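Local coordinates for protein methyltransferase FkbM (Methylobacillus flagellatus KT, PDB 2PY6) that probably transfers methyl groups to a substrate that is not established, at residues R121-G124 and P125-F129; G164-I167 and V168-I171; D183-S186 and V187-Y191; D324-P327 and I328-I332; T380-I383 and L384-R387. All blocks are in the same frame, centred on the assembly; numbering follows the deposited sequence.

Interaction 1 of 5, residues R121-G124 and P125-F129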
loop_
_atom_site.group_PDB
_atom_site.type_symbol
_atom_site.label_atom_id
_atom_site.label_comp_id
_atom_site.label_asym_id
_atom_site.label_seq_id
_atom_site.Cartn_x
_atom_site.Cartn_y
_atom_site.Cartn_z
ATOM N N ARG A 121 -16.026 2.211 13.874
ATOM C CA ARG A 121 -16.199 1.057 14.748
ATOM C C ARG A 121 -14.893 0.611 15.374
ATOM O O ARG A 121 -14.934 -0.131 16.356
ATOM C CB ARG A 121 -16.751 -0.150 13.970
ATOM C CG ARG A 121 -17.943 0.083 13.045
ATOM C CD ARG A 121 -19.200 0.431 13.761
ATOM N NE ARG A 121 -19.827 -0.720 14.416
ATOM C CZ ARG A 121 -21.023 -0.676 15.005
ATOM N NH1 ARG A 121 -21.705 0.459 15.048
ATOM N NH2 ARG A 121 -21.540 -1.769 15.558
ATOM N N TYR A 122 -13.755 1.032 14.810
ATOM C CA TYR A 122 -12.454 0.627 15.305
ATOM C C TYR A 122 -11.742 1.738 16.091
ATOM O O TYR A 122 -11.953 2.926 15.855
ATOM C CB TYR A 122 -11.636 -0.046 14.187
ATOM C CG TYR A 122 -12.445 -1.223 13.579
ATOM C CD1 TYR A 122 -12.971 -2.249 14.402
ATOM C CD2 TYR A 122 -12.701 -1.297 12.207
ATOM C CE1 TYR A 122 -13.724 -3.296 13.871
ATOM C CE2 TYR A 122 -13.453 -2.348 11.673
ATOM C CZ TYR A 122 -13.963 -3.336 12.511
ATOM O OH TYR A 122 -14.696 -4.376 11.973
ATOM N N ASP A 123 -10.940 1.293 17.062
ATOM C CA ASP A 123 -10.373 2.150 18.089
ATOM C C ASP A 123 -9.764 3.450 17.622
ATOM O O ASP A 123 -10.076 4.495 18.164
ATOM C CB ASP A 123 -9.331 1.400 18.963
ATOM C CG ASP A 123 -9.967 0.381 19.914
ATOM O OD1 ASP A 123 -11.194 0.383 20.132
ATOM O OD2 ASP A 123 -9.218 -0.441 20.450
ATOM N N GLY A 124 -8.858 3.366 16.659
ATOM C CA GLY A 124 -8.153 4.548 16.187
ATOM C C GLY A 124 -9.088 5.634 15.713
ATOM O O GLY A 124 -9.116 6.693 16.292
ATOM N N PRO A 125 -9.851 5.369 14.659
ATOM C CA PRO A 125 -10.786 6.361 14.123
ATOM C C PRO A 125 -11.945 6.723 15.076
ATOM O O PRO A 125 -12.305 7.893 15.177
ATOM C CB PRO A 125 -11.334 5.682 12.838
ATOM C CG PRO A 125 -10.453 4.582 12.540
ATOM C CD PRO A 125 -9.826 4.154 13.829
ATOM N N LYS A 126 -12.528 5.723 15.736
ATOM C CA LYS A 126 -13.630 5.965 16.688
ATOM C C LYS A 126 -13.215 6.859 17.837
ATOM O O LYS A 126 -13.885 7.859 18.111
ATOM C CB LYS A 126 -14.231 4.667 17.225
ATOM C CG LYS A 126 -15.359 4.936 18.215
ATOM C CD LYS A 126 -16.186 3.732 18.539
ATOM C CE LYS A 126 -17.187 4.036 19.683
ATOM N NZ LYS A 126 -18.074 5.244 19.558
ATOM N N ARG A 127 -12.123 6.499 18.514
ATOM C CA ARG A 127 -11.606 7.290 19.647
ATOM C C ARG A 127 -11.211 8.706 19.231
ATOM O O ARG A 127 -11.340 9.630 19.995
ATOM C CB ARG A 127 -10.357 6.611 20.248
ATOM C CG ARG A 127 -10.629 5.310 20.958
ATOM C CD ARG A 127 -9.328 4.627 21.351
ATOM N NE ARG A 127 -9.635 3.520 22.241
ATOM C CZ ARG A 127 -8.746 2.676 22.745
ATOM N NH1 ARG A 127 -7.479 2.740 22.414
ATOM N NH2 ARG A 127 -9.159 1.722 23.549
ATOM N N PHE A 128 -10.677 8.842 18.024
ATOM C CA PHE A 128 -10.329 10.143 17.499
ATOM C C PHE A 128 -11.590 11.031 17.449
ATOM O O PHE A 128 -11.685 12.052 18.111
ATOM C CB PHE A 128 -9.691 10.015 16.101
ATOM C CG PHE A 128 -9.587 11.322 15.403
ATOM C CD1 PHE A 128 -8.665 12.270 15.837
ATOM C CD2 PHE A 128 -10.475 11.650 14.369
ATOM C CE1 PHE A 128 -8.602 13.513 15.224
ATOM C CE2 PHE A 128 -10.418 12.870 13.760
ATOM C CZ PHE A 128 -9.490 13.813 14.183
ATOM N N PHE A 129 -12.580 10.615 16.686
ATOM C CA PHE A 129 -13.811 11.400 16.578
ATOM C C PHE A 129 -14.600 11.605 17.884
ATOM O O PHE A 129 -15.252 12.636 18.065
ATOM C CB PHE A 129 -14.717 10.789 15.528
ATOM C CG PHE A 129 -14.307 11.084 14.113
ATOM C CD1 PHE A 129 -14.126 12.407 13.680
ATOM C CD2 PHE A 129 -14.226 10.073 13.194
ATOM C CE1 PHE A 129 -13.815 12.678 12.354
ATOM C CE2 PHE A 129 -13.902 10.339 11.874
ATOM C CZ PHE A 129 -13.703 11.651 11.466
#

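Interaction 2 of 5, residues G164-I167 and V168-I171. With EDO (1,2-ethanediol), chain F.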
loop_
_atom_site.group_PDB
_atom_site.type_symbol
_atom_site.label_atom_id
_atom_site.label_comp_id
_atom_site.label_asym_id
_atom_site.label_seq_id
_atom_site.Cartn_x
_atom_site.Cartn_y
_atom_site.Cartn_z
ATOM N N GLY A 164 -32.996 -4.104 21.362
ATOM C CA GLY A 164 -33.292 -3.817 22.764
ATOM C C GLY A 164 -34.614 -4.340 23.279
ATOM O O GLY A 164 -34.639 -5.094 24.257
ATOM N N ALA A 165 -35.694 -3.918 22.630
ATOM C CA ALA A 165 -37.076 -4.284 22.996
ATOM C C ALA A 165 -37.341 -5.792 23.000
ATOM O O ALA A 165 -38.062 -6.276 23.842
ATOM C CB ALA A 165 -38.036 -3.615 22.059
ATOM N N ASP A 166 -36.780 -6.495 22.020
ATOM C CA ASP A 166 -36.857 -7.967 21.922
ATOM C C ASP A 166 -36.259 -8.613 23.149
ATOM O O ASP A 166 -36.804 -9.583 23.682
ATOM C CB ASP A 166 -36.038 -8.488 20.723
ATOM C CG ASP A 166 -36.754 -8.302 19.397
ATOM O OD1 ASP A 166 -37.859 -7.713 19.415
ATOM O OD2 ASP A 166 -36.217 -8.749 18.344
ATOM N N ILE A 167 -35.119 -8.081 23.578
ATOM C CA ILE A 167 -34.446 -8.616 24.780
ATOM C C ILE A 167 -35.272 -8.383 26.028
ATOM O O ILE A 167 -35.385 -9.287 26.864
ATOM C CB ILE A 167 -33.008 -8.063 24.957
ATOM C CG1 ILE A 167 -32.143 -8.562 23.788
ATOM C CG2 ILE A 167 -32.417 -8.563 26.263
ATOM C CD1 ILE A 167 -30.910 -7.797 23.594
ATOM N N VAL A 168 -35.878 -7.203 26.124
ATOM C CA VAL A 168 -36.708 -6.837 27.270
ATOM C C VAL A 168 -37.933 -7.755 27.393
ATOM O O VAL A 168 -38.413 -7.970 28.495
ATOM C CB VAL A 168 -37.128 -5.337 27.199
ATOM C CG1 VAL A 168 -38.176 -4.966 28.262
ATOM C CG2 VAL A 168 -35.919 -4.407 27.303
ATOM N N ARG A 169 -38.429 -8.286 26.273
ATOM C CA ARG A 169 -39.584 -9.207 26.262
ATOM C C ARG A 169 -39.260 -10.633 26.665
ATOM O O ARG A 169 -40.180 -11.397 26.954
ATOM C CB ARG A 169 -40.253 -9.283 24.873
ATOM C CG ARG A 169 -41.387 -8.281 24.653
ATOM C CD ARG A 169 -42.168 -8.516 23.299
ATOM N NE ARG A 169 -41.356 -8.195 22.133
ATOM C CZ ARG A 169 -41.030 -6.948 21.757
ATOM N NH1 ARG A 169 -41.427 -5.876 22.464
ATOM N NH2 ARG A 169 -40.280 -6.765 20.673
ATOM N N ASN A 170 -37.970 -10.980 26.687
ATOM C CA ASN A 170 -37.516 -12.326 26.947
ATOM C C ASN A 170 -36.531 -12.474 28.104
ATOM O O ASN A 170 -35.708 -13.403 28.108
ATOM C CB ASN A 170 -36.897 -12.840 25.661
ATOM C CG ASN A 170 -37.918 -13.011 24.550
ATOM O OD1 ASN A 170 -37.903 -12.276 23.565
ATOM N ND2 ASN A 170 -38.813 -13.966 24.714
ATOM N N ILE A 171 -36.641 -11.607 29.111
ATOM C CA ILE A 171 -35.723 -11.646 30.255
ATOM C C ILE A 171 -35.633 -13.027 30.950
ATOM O O ILE A 171 -34.541 -13.560 31.051
ATOM C CB ILE A 171 -35.957 -10.482 31.299
ATOM C CG1 ILE A 171 -35.735 -9.086 30.681
ATOM C CG2 ILE A 171 -35.111 -10.673 32.505
ATOM C CD1 ILE A 171 -34.402 -8.830 29.941
HETATM C C1 EDO F . -43.502 -3.126 25.967
HETATM O O1 EDO F . -44.184 -1.932 25.591
HETATM C C2 EDO F . -43.958 -4.437 25.318
HETATM O O2 EDO F . -42.950 -4.869 24.412
#

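Interaction 3 of 5, residues D183-S186 and V187-Y191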
loop_
_atom_site.group_PDB
_atom_site.type_symbol
_atom_site.label_atom_id
_atom_site.label_comp_id
_atom_site.label_asym_id
_atom_site.label_seq_id
_atom_site.Cartn_x
_atom_site.Cartn_y
_atom_site.Cartn_z
ATOM N N ASP A 183 -19.932 -22.883 31.702
ATOM C CA ASP A 183 -18.782 -22.181 32.255
ATOM C C ASP A 183 -19.097 -20.695 32.487
ATOM O O ASP A 183 -19.970 -20.110 31.829
ATOM C CB ASP A 183 -17.561 -22.383 31.323
ATOM C CG ASP A 183 -17.731 -21.712 29.968
ATOM O OD1 ASP A 183 -18.643 -22.096 29.183
ATOM O OD2 ASP A 183 -16.942 -20.789 29.696
ATOM N N ASP A 184 -18.414 -20.109 33.463
ATOM C CA ASP A 184 -18.608 -18.727 33.831
ATOM C C ASP A 184 -18.319 -17.740 32.718
ATOM O O ASP A 184 -18.997 -16.722 32.604
ATOM C CB ASP A 184 -17.753 -18.382 35.052
ATOM C CG ASP A 184 -18.147 -19.179 36.314
ATOM O OD1 ASP A 184 -19.348 -19.362 36.592
ATOM O OD2 ASP A 184 -17.238 -19.575 37.074
ATOM N N TYR A 185 -17.315 -18.000 31.897
ATOM C CA TYR A 185 -16.979 -17.075 30.814
ATOM C C TYR A 185 -18.089 -16.978 29.713
ATOM O O TYR A 185 -18.328 -15.929 29.099
ATOM C CB TYR A 185 -15.568 -17.444 30.264
ATOM C CG TYR A 185 -15.015 -16.497 29.216
ATOM C CD1 TYR A 185 -15.254 -15.121 29.277
ATOM C CD2 TYR A 185 -14.183 -16.959 28.219
ATOM C CE1 TYR A 185 -14.719 -14.242 28.328
ATOM C CE2 TYR A 185 -13.644 -16.086 27.271
ATOM C CZ TYR A 185 -13.922 -14.722 27.337
ATOM O OH TYR A 185 -13.372 -13.856 26.419
ATOM N N SER A 186 -18.778 -18.086 29.487
ATOM C CA SER A 186 -19.921 -18.117 28.608
ATOM C C SER A 186 -21.031 -17.263 29.182
ATOM O O SER A 186 -21.706 -16.532 28.450
ATOM C CB SER A 186 -20.425 -19.541 28.451
ATOM O OG SER A 186 -19.588 -20.251 27.583
ATOM N N VAL A 187 -21.244 -17.361 30.492
ATOM C CA VAL A 187 -22.262 -16.548 31.159
ATOM C C VAL A 187 -21.860 -15.074 31.028
ATOM O O VAL A 187 -22.652 -14.228 30.623
ATOM C CB VAL A 187 -22.448 -16.941 32.638
ATOM C CG1 VAL A 187 -23.381 -15.971 33.327
ATOM C CG2 VAL A 187 -22.981 -18.366 32.748
ATOM N N GLN A 188 -20.623 -14.747 31.336
ATOM C CA GLN A 188 -20.209 -13.351 31.187
ATOM C C GLN A 188 -20.421 -12.877 29.730
ATOM O O GLN A 188 -20.905 -11.759 29.469
ATOM C CB GLN A 188 -18.767 -13.161 31.625
ATOM C CG GLN A 188 -18.419 -11.668 31.932
ATOM C CD GLN A 188 -16.925 -11.438 32.033
ATOM O OE1 GLN A 188 -16.118 -12.131 31.375
ATOM N NE2 GLN A 188 -16.536 -10.473 32.865
ATOM N N THR A 189 -20.067 -13.732 28.781
ATOM C CA THR A 189 -20.240 -13.409 27.370
ATOM C C THR A 189 -21.709 -13.176 27.051
ATOM O O THR A 189 -22.044 -12.176 26.389
ATOM C CB THR A 189 -19.653 -14.503 26.499
ATOM O OG1 THR A 189 -18.240 -14.592 26.749
ATOM C CG2 THR A 189 -19.920 -14.234 25.029
ATOM N N LEU A 190 -22.591 -14.077 27.509
ATOM C CA LEU A 190 -24.017 -13.902 27.249
ATOM C C LEU A 190 -24.490 -12.542 27.709
ATOM O O LEU A 190 -25.099 -11.798 26.956
ATOM C CB LEU A 190 -24.873 -14.973 27.939
ATOM C CG LEU A 190 -26.401 -14.808 27.778
ATOM C CD1 LEU A 190 -26.788 -14.930 26.282
ATOM C CD2 LEU A 190 -27.211 -15.767 28.617
ATOM N N TYR A 191 -24.238 -12.234 28.988
ATOM C CA TYR A 191 -24.671 -10.968 29.554
ATOM C C TYR A 191 -24.057 -9.744 28.880
ATOM O O TYR A 191 -24.746 -8.748 28.688
ATOM C CB TYR A 191 -24.486 -10.933 31.057
ATOM C CG TYR A 191 -25.468 -11.820 31.822
ATOM C CD1 TYR A 191 -26.841 -11.674 31.677
ATOM C CD2 TYR A 191 -25.016 -12.758 32.729
ATOM C CE1 TYR A 191 -27.729 -12.470 32.378
ATOM C CE2 TYR A 191 -25.891 -13.556 33.430
ATOM C CZ TYR A 191 -27.242 -13.409 33.268
ATOM O OH TYR A 191 -28.119 -14.208 33.990
#

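Interaction 4 of 5, residues D324-P327 and I328-I332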
loop_
_atom_site.group_PDB
_atom_site.type_symbol
_atom_site.label_atom_id
_atom_site.label_comp_id
_atom_site.label_asym_id
_atom_site.label_seq_id
_atom_site.Cartn_x
_atom_site.Cartn_y
_atom_site.Cartn_z
ATOM N N ASP A 324 -30.829 -24.694 -4.936
ATOM C CA ASP A 324 -31.336 -25.917 -4.339
ATOM C C ASP A 324 -31.064 -25.799 -2.845
ATOM O O ASP A 324 -30.009 -25.302 -2.451
ATOM C CB ASP A 324 -30.613 -27.146 -4.864
ATOM C CG ASP A 324 -30.982 -27.484 -6.301
ATOM O OD1 ASP A 324 -32.077 -27.130 -6.775
ATOM O OD2 ASP A 324 -30.168 -28.142 -6.957
ATOM N N VAL A 325 -32.032 -26.221 -2.043
ATOM C CA VAL A 325 -31.961 -26.261 -0.595
ATOM C C VAL A 325 -32.223 -27.740 -0.272
ATOM O O VAL A 325 -33.126 -28.361 -0.846
ATOM C CB VAL A 325 -33.021 -25.325 0.073
ATOM C CG1 VAL A 325 -33.083 -25.517 1.598
ATOM C CG2 VAL A 325 -32.731 -23.871 -0.266
ATOM N N ARG A 326 -31.380 -28.310 0.582
ATOM C CA ARG A 326 -31.468 -29.695 0.960
ATOM C C ARG A 326 -31.166 -29.791 2.436
ATOM O O ARG A 326 -30.468 -28.911 2.957
ATOM C CB ARG A 326 -30.382 -30.464 0.218
ATOM C CG ARG A 326 -30.470 -30.382 -1.326
ATOM C CD ARG A 326 -29.324 -31.179 -1.928
ATOM N NE ARG A 326 -29.418 -32.587 -1.564
ATOM C CZ ARG A 326 -28.419 -33.460 -1.642
ATOM N NH1 ARG A 326 -27.222 -33.106 -2.055
ATOM N NH2 ARG A 326 -28.636 -34.712 -1.291
ATOM N N PRO A 327 -31.685 -30.836 3.116
ATOM C CA PRO A 327 -31.309 -31.042 4.502
ATOM C C PRO A 327 -29.925 -31.698 4.609
ATOM O O PRO A 327 -29.578 -32.518 3.767
ATOM C CB PRO A 327 -32.411 -31.980 5.038
ATOM C CG PRO A 327 -32.803 -32.761 3.860
ATOM C CD PRO A 327 -32.663 -31.839 2.673
ATOM N N ILE A 328 -29.177 -31.317 5.641
ATOM C CA ILE A 328 -27.831 -31.864 5.934
ATOM C C ILE A 328 -27.793 -33.397 5.988
ATOM O O ILE A 328 -26.869 -33.995 5.454
ATOM C CB ILE A 328 -27.272 -31.262 7.260
ATOM C CG1 ILE A 328 -26.845 -29.817 7.013
ATOM C CG2 ILE A 328 -26.043 -32.047 7.786
ATOM C CD1 ILE A 328 -26.743 -28.955 8.246
ATOM N N ASP A 329 -28.787 -34.000 6.640
ATOM C CA ASP A 329 -28.915 -35.441 6.762
ATOM C C ASP A 329 -28.951 -36.125 5.387
ATOM O O ASP A 329 -28.532 -37.251 5.255
ATOM C CB ASP A 329 -30.202 -35.830 7.516
ATOM C CG ASP A 329 -30.156 -35.528 9.005
ATOM O OD1 ASP A 329 -29.063 -35.475 9.584
ATOM O OD2 ASP A 329 -31.240 -35.390 9.611
ATOM N N ASP A 330 -29.482 -35.463 4.375
ATOM C CA ASP A 330 -29.492 -36.042 2.983
ATOM C C ASP A 330 -28.216 -35.709 2.197
ATOM O O ASP A 330 -27.786 -36.481 1.365
ATOM C CB ASP A 330 -30.740 -35.628 2.192
ATOM C CG ASP A 330 -30.936 -36.467 0.926
ATOM O OD1 ASP A 330 -30.914 -37.715 1.012
ATOM O OD2 ASP A 330 -31.137 -35.882 -0.154
ATOM N N ILE A 331 -27.609 -34.567 2.472
ATOM C CA ILE A 331 -26.382 -34.126 1.759
ATOM C C ILE A 331 -25.179 -35.003 2.087
ATOM O O ILE A 331 -24.407 -35.383 1.193
ATOM C CB ILE A 331 -26.044 -32.628 2.106
ATOM C CG1 ILE A 331 -27.131 -31.684 1.584
ATOM C CG2 ILE A 331 -24.667 -32.213 1.541
ATOM C CD1 ILE A 331 -27.088 -30.238 2.163
ATOM N N ILE A 332 -25.002 -35.286 3.376
ATOM C CA ILE A 332 -23.877 -36.085 3.868
ATOM C C ILE A 332 -24.155 -37.574 3.757
ATOM O O ILE A 332 -25.314 -37.977 3.577
ATOM C CB ILE A 332 -23.472 -35.696 5.334
ATOM C CG1 ILE A 332 -24.505 -36.104 6.386
ATOM C CG2 ILE A 332 -23.159 -34.198 5.420
ATOM C CD1 ILE A 332 -24.176 -35.581 7.782
HETATM O O HOH W 1 -32.325 -33.579 -0.839
HETATM O O HOH W 2 -24.891 -35.024 -1.449
#

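Interaction 5 of 5, residues T380-I383 and L384-R387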
loop_
_atom_site.group_PDB
_atom_site.type_symbol
_atom_site.label_atom_id
_atom_site.label_comp_id
_atom_site.label_asym_id
_atom_site.label_seq_id
_atom_site.Cartn_x
_atom_site.Cartn_y
_atom_site.Cartn_z
ATOM N N THR A 380 -30.743 -22.879 20.652
ATOM C CA THR A 380 -30.403 -23.687 21.826
ATOM C C THR A 380 -31.587 -24.576 22.223
ATOM O O THR A 380 -31.420 -25.794 22.448
ATOM C CB THR A 380 -30.000 -22.794 23.030
ATOM O OG1 THR A 380 -28.851 -22.010 22.703
ATOM C CG2 THR A 380 -29.637 -23.622 24.211
ATOM N N ASN A 381 -32.775 -23.979 22.276
ATOM C CA ASN A 381 -33.969 -24.711 22.651
ATOM C C ASN A 381 -34.228 -25.855 21.687
ATOM O O ASN A 381 -34.632 -26.933 22.100
ATOM C CB ASN A 381 -35.197 -23.785 22.693
ATOM C CG ASN A 381 -35.220 -22.863 23.927
ATOM O OD1 ASN A 381 -34.523 -23.101 24.910
ATOM N ND2 ASN A 381 -36.058 -21.816 23.872
ATOM N N TYR A 382 -34.004 -25.609 20.389
ATOM C CA TYR A 382 -34.220 -26.649 19.397
ATOM C C TYR A 382 -33.234 -27.810 19.579
ATOM O O TYR A 382 -33.637 -28.976 19.598
ATOM C CB TYR A 382 -34.203 -26.135 17.938
ATOM C CG TYR A 382 -34.394 -27.328 17.031
ATOM C CD1 TYR A 382 -35.639 -27.964 16.951
ATOM C CD2 TYR A 382 -33.317 -27.908 16.370
ATOM C CE1 TYR A 382 -35.826 -29.135 16.205
ATOM C CE2 TYR A 382 -33.487 -29.060 15.578
ATOM C CZ TYR A 382 -34.734 -29.684 15.524
ATOM O OH TYR A 382 -34.891 -30.828 14.755
ATOM N N ILE A 383 -31.949 -27.490 19.651
ATOM C CA ILE A 383 -30.919 -28.510 19.777
ATOM C C ILE A 383 -31.112 -29.380 21.003
ATOM O O ILE A 383 -30.955 -30.585 20.914
ATOM C CB ILE A 383 -29.482 -27.864 19.769
ATOM C CG1 ILE A 383 -29.167 -27.407 18.367
ATOM C CG2 ILE A 383 -28.434 -28.857 20.239
ATOM C CD1 ILE A 383 -28.060 -26.348 18.253
ATOM N N LEU A 384 -31.440 -28.773 22.143
ATOM C CA LEU A 384 -31.628 -29.534 23.385
ATOM C C LEU A 384 -32.865 -30.417 23.379
ATOM O O LEU A 384 -32.919 -31.411 24.075
ATOM C CB LEU A 384 -31.659 -28.612 24.603
ATOM C CG LEU A 384 -30.370 -27.879 24.942
ATOM C CD1 LEU A 384 -30.566 -26.970 26.152
ATOM C CD2 LEU A 384 -29.238 -28.850 25.166
ATOM N N SER A 385 -33.851 -30.072 22.566
ATOM C CA SER A 385 -35.064 -30.861 22.462
ATOM C C SER A 385 -34.776 -32.165 21.698
ATOM O O SER A 385 -35.497 -33.141 21.836
ATOM C CB SER A 385 -36.169 -30.046 21.747
ATOM O OG SER A 385 -35.980 -29.991 20.333
ATOM N N ILE A 386 -33.730 -32.188 20.881
ATOM C CA ILE A 386 -33.400 -33.384 20.124
ATOM C C ILE A 386 -32.175 -34.133 20.663
ATOM O O ILE A 386 -31.969 -35.296 20.335
ATOM C CB ILE A 386 -33.217 -33.090 18.613
ATOM C CG1 ILE A 386 -32.079 -32.101 18.360
ATOM C CG2 ILE A 386 -34.549 -32.636 18.003
ATOM C CD1 ILE A 386 -31.630 -32.037 16.917
ATOM N N ARG A 387 -31.366 -33.454 21.466
ATOM C CA ARG A 387 -30.177 -34.040 22.064
ATOM C C ARG A 387 -29.936 -33.298 23.381
ATOM O O ARG A 387 -29.082 -32.380 23.448
ATOM C CB ARG A 387 -29.008 -33.854 21.112
ATOM C CG ARG A 387 -27.763 -34.572 21.565
ATOM C CD ARG A 387 -27.868 -36.047 21.295
ATOM N NE ARG A 387 -27.093 -36.821 22.262
ATOM C CZ ARG A 387 -26.867 -38.121 22.171
ATOM N NH1 ARG A 387 -27.250 -38.804 21.099
ATOM N NH2 ARG A 387 -26.175 -38.721 23.120
#

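Interaction 1 of 5, residues R121-G124 and P125-F129
Asp123 and Arg127, one turn apart at the start of helix 123-135, run their side chains alongside each other off the helix. The carboxylate and guanidinium planes are only 2° from parallel, and Asp123 CG sits over the centre of the Arg127 guanidinium, 3.8 Å above its plane. OD2 of Asp123 is 3.8 Å from NH2 of Arg127, a long salt bridge in which no N-H points at the oxygen. Arg127 reaches this place with CG beside its own backbone N (chi1 -69°) and the chain extended from there to NE, and its CG passes 3.0 Å from Asp123 O. That same carbonyl accepts the backbone N of Arg127 at 2.9 Å. Gly124 takes part through its carbonyl, which receives Phe128 N at 3.2 Å. The turn is opened by Tyr122 at the N-cap, whose O accepts Lys126 N at 2.9 Å, nearly along the C=O axis; Pro125 packs its CD 3.2 Å from the same Tyr122 O. The helix is the crossover of the beta-alpha-beta unit between strands 114-118 and 140-142. Asp123 OD2 also forms a salt bridge with Arg218 of the second subunit, an arginine that also lies near Arg127. The carboxylate therefore probably offsets two positive charges at this subunit boundary, the stacked arginine contributing its charge and its flat face rather than a directed N-H bond.

Interaction 2 of 5, residues G164-I167 and V168-I171
An i to i+3 salt bridge between Asp166 and Arg169 spans the outer side of the short helix 164-169, whose other side packs against helices 19-32 and 184-199. Arg169 NH2 approaches Asp166 OD1 to 2.9 Å, but the hydrogen bond within this salt bridge is weak, bent to 122° at the hydrogen, and the carboxylate and guanidinium planes stand 75° apart. A bend at chi3 (-69°) folds the arginine back over its own helix, bringing the guanidinium face above Ala165 O, which lies 3.6 Å from the plane beneath its centre. At the guanidinium edge and in its plane, NH1 donates to O2 of a 1,2-ethanediol at 2.7 Å, a molecule probably left from the crystallisation liquor. The other oxygen of Asp166, OD2, is hydrogen-bonded to Ser373. Backbone bonds hold the turn beneath: Val168 N gives to Gly164 O at 3.1 Å, and Arg169 N to Ala165 O at 3.2 Å. Asn170, whose N turns to Ile167 O three residues back at 3.1 Å, stands right before the next helix, 171-180. On the apolar side Ile167 CG2 meets Ile171 CD1 at 4.2 Å, and Val168 packs on Leu30 and Leu198. Asp166 is thus shared between an arginine and a serine, and with so bent a bond the pairing with Arg169 probably rests more on charge than on direction.

Interaction 3 of 5, residues D183-S186 and V187-Y191
Helix 184-199 starts here with regular i to i+4 bonds, Gln188 N to Asp184 O, Thr189 N to Tyr185 O and Leu190 N to Ser186 O, after a weak first one from Val187 N to Asp183 O. Thr189 adds its hydroxyl: OG1, beside its own backbone N (chi1 -62°), donates to Tyr185 O at 2.7 Å, and it arrives from the opposite face of that carbonyl to Thr189 N, at 2.8 Å. The same OG1 lies over one face of the Tyr185 ring, 3.9 Å from CE1, while Gln188 OE1 comes to the ring's edge, 3.8 Å from CD1. A valine in place of Thr189 would probably leave Tyr185 O with only the backbone N-H of these two donors. At the N-cap, Asp183 grips Ser186 twice: OG donates to OD1 at 2.6 Å, and N donates to OD2 at 3.3 Å from above the carboxylate plane. Asp183 OD2 also pairs with Arg395. Beyond the helix, Tyr185 OH bonds to Val208 O and its ring stacks on Tyr185 of the second subunit; Gln188 NE2 gives to Pro16 O and to Gly220 O of that subunit. Capping and a carbonyl that accepts two hydrogen bonds thus fix the helix start behind side chains that meet a neighbouring subunit.

Interaction 4 of 5, residues D324-P327 and I328-I332
The Arg326 guanidinium has Ile331 CG1 over one face, 3.8 Å above the plane and offset toward the rim, and Asp330 OD2 together with a water at its edge, in plane. The bond from Arg326 NH2 to Asp330 OD2 is a salt bridge of 3.0 Å and almost straight (168°), yet OD2 is met from above the carboxylate plane, and the two flat groups stand 84° apart. The edge water accepts from NE and donates to the same OD2, at 2.7 Å; a second water links NH1 to Ile331 O. A bend at chi3 (62°) curls the arginine round Ile331, whose CG1 is 3.7 Å from Arg326 CB. Pro327, at the N-cap, offers its O to Ile331 N at 3.1 Å and to Asp330 N at 3.0 Å; its CG lies 3.9 Å from Asp330 CB. A methionine in place of Arg326 would probably leave the Asp330 carboxylate without its cationic mate and take from both waters the N-H that each accepts here. The contact joins strand 322-326 to helix 328-331 through Pro327; Ile328 and Ile331 pack on Ile258 of the central sheet. Charge, water and apolar packing together clamp this turn.

Interaction 5 of 5, residues T380-I383 and L384-R387
Ile386 closes on Tyr382 one turn back in helix 375-386, and its side chain is worth tracing outward. CB lies 4.1 Å from Ile383 O. CG1 stands in the crowded position between backbone N and carbonyl carbon (chi1 61°), which places it 3.2 Å from Ile383 O. From there CD1 extends to Tyr382 CE2 at 3.8 Å, while the other branch, CG2, reaches Tyr382 OH at 3.7 Å. Both methyls thus meet the outer half of the tyrosine ring, the two side chains crossing at a slant. Tyr382 carries its ring there with CG anti to the backbone N (chi1 178°). Nearer the backbone, Ser385 OG donates to Tyr382 O at 2.7 Å, a serine hydroxyl folded back onto its own helix. Two donors then share Ile383 O: Arg387 N at 3.0 Å, in the carbonyl plane, and Ile386 N at 3.2 Å, from above it. On the inner side, Leu384 CD1 lies alongside Thr380 CG2, and both residues touch Ile392 of strand 392-396. The Tyr382 ring packs on helix 347-352, and Ile386 on helix 355-361. Mixed i+3 and i+4 bonding is usual in the last turn of an alpha-helix. Here that turn belongs to a helix flanking the Rossmann-like sheet of the methyltransferase domain, just before strands 392-396 and 404-408 at its antiparallel edge.

Overall arrangement
All five are local contacts, four of them along or at the end of a helix and interaction 4 at a strand-to-helix junction. Interaction 1 is the surface case, with no buried residue, across the chain's centre from interactions 4 and 5. The others are partly buried, interaction 3 most so. Interactions 1 and 3 both touch the second subunit, one through charges and the other through a tyrosine stack and an amide. Salt bridges mark 1, 2 and 4, stacked, bent and nearly straight in turn, whereas 3 and 5 each fold a hydroxyl onto a backbone carbonyl, 3 adding an Asp cap and 5 apolar packing on a tyrosine ring. Both 3 and 5 border strand 392-396.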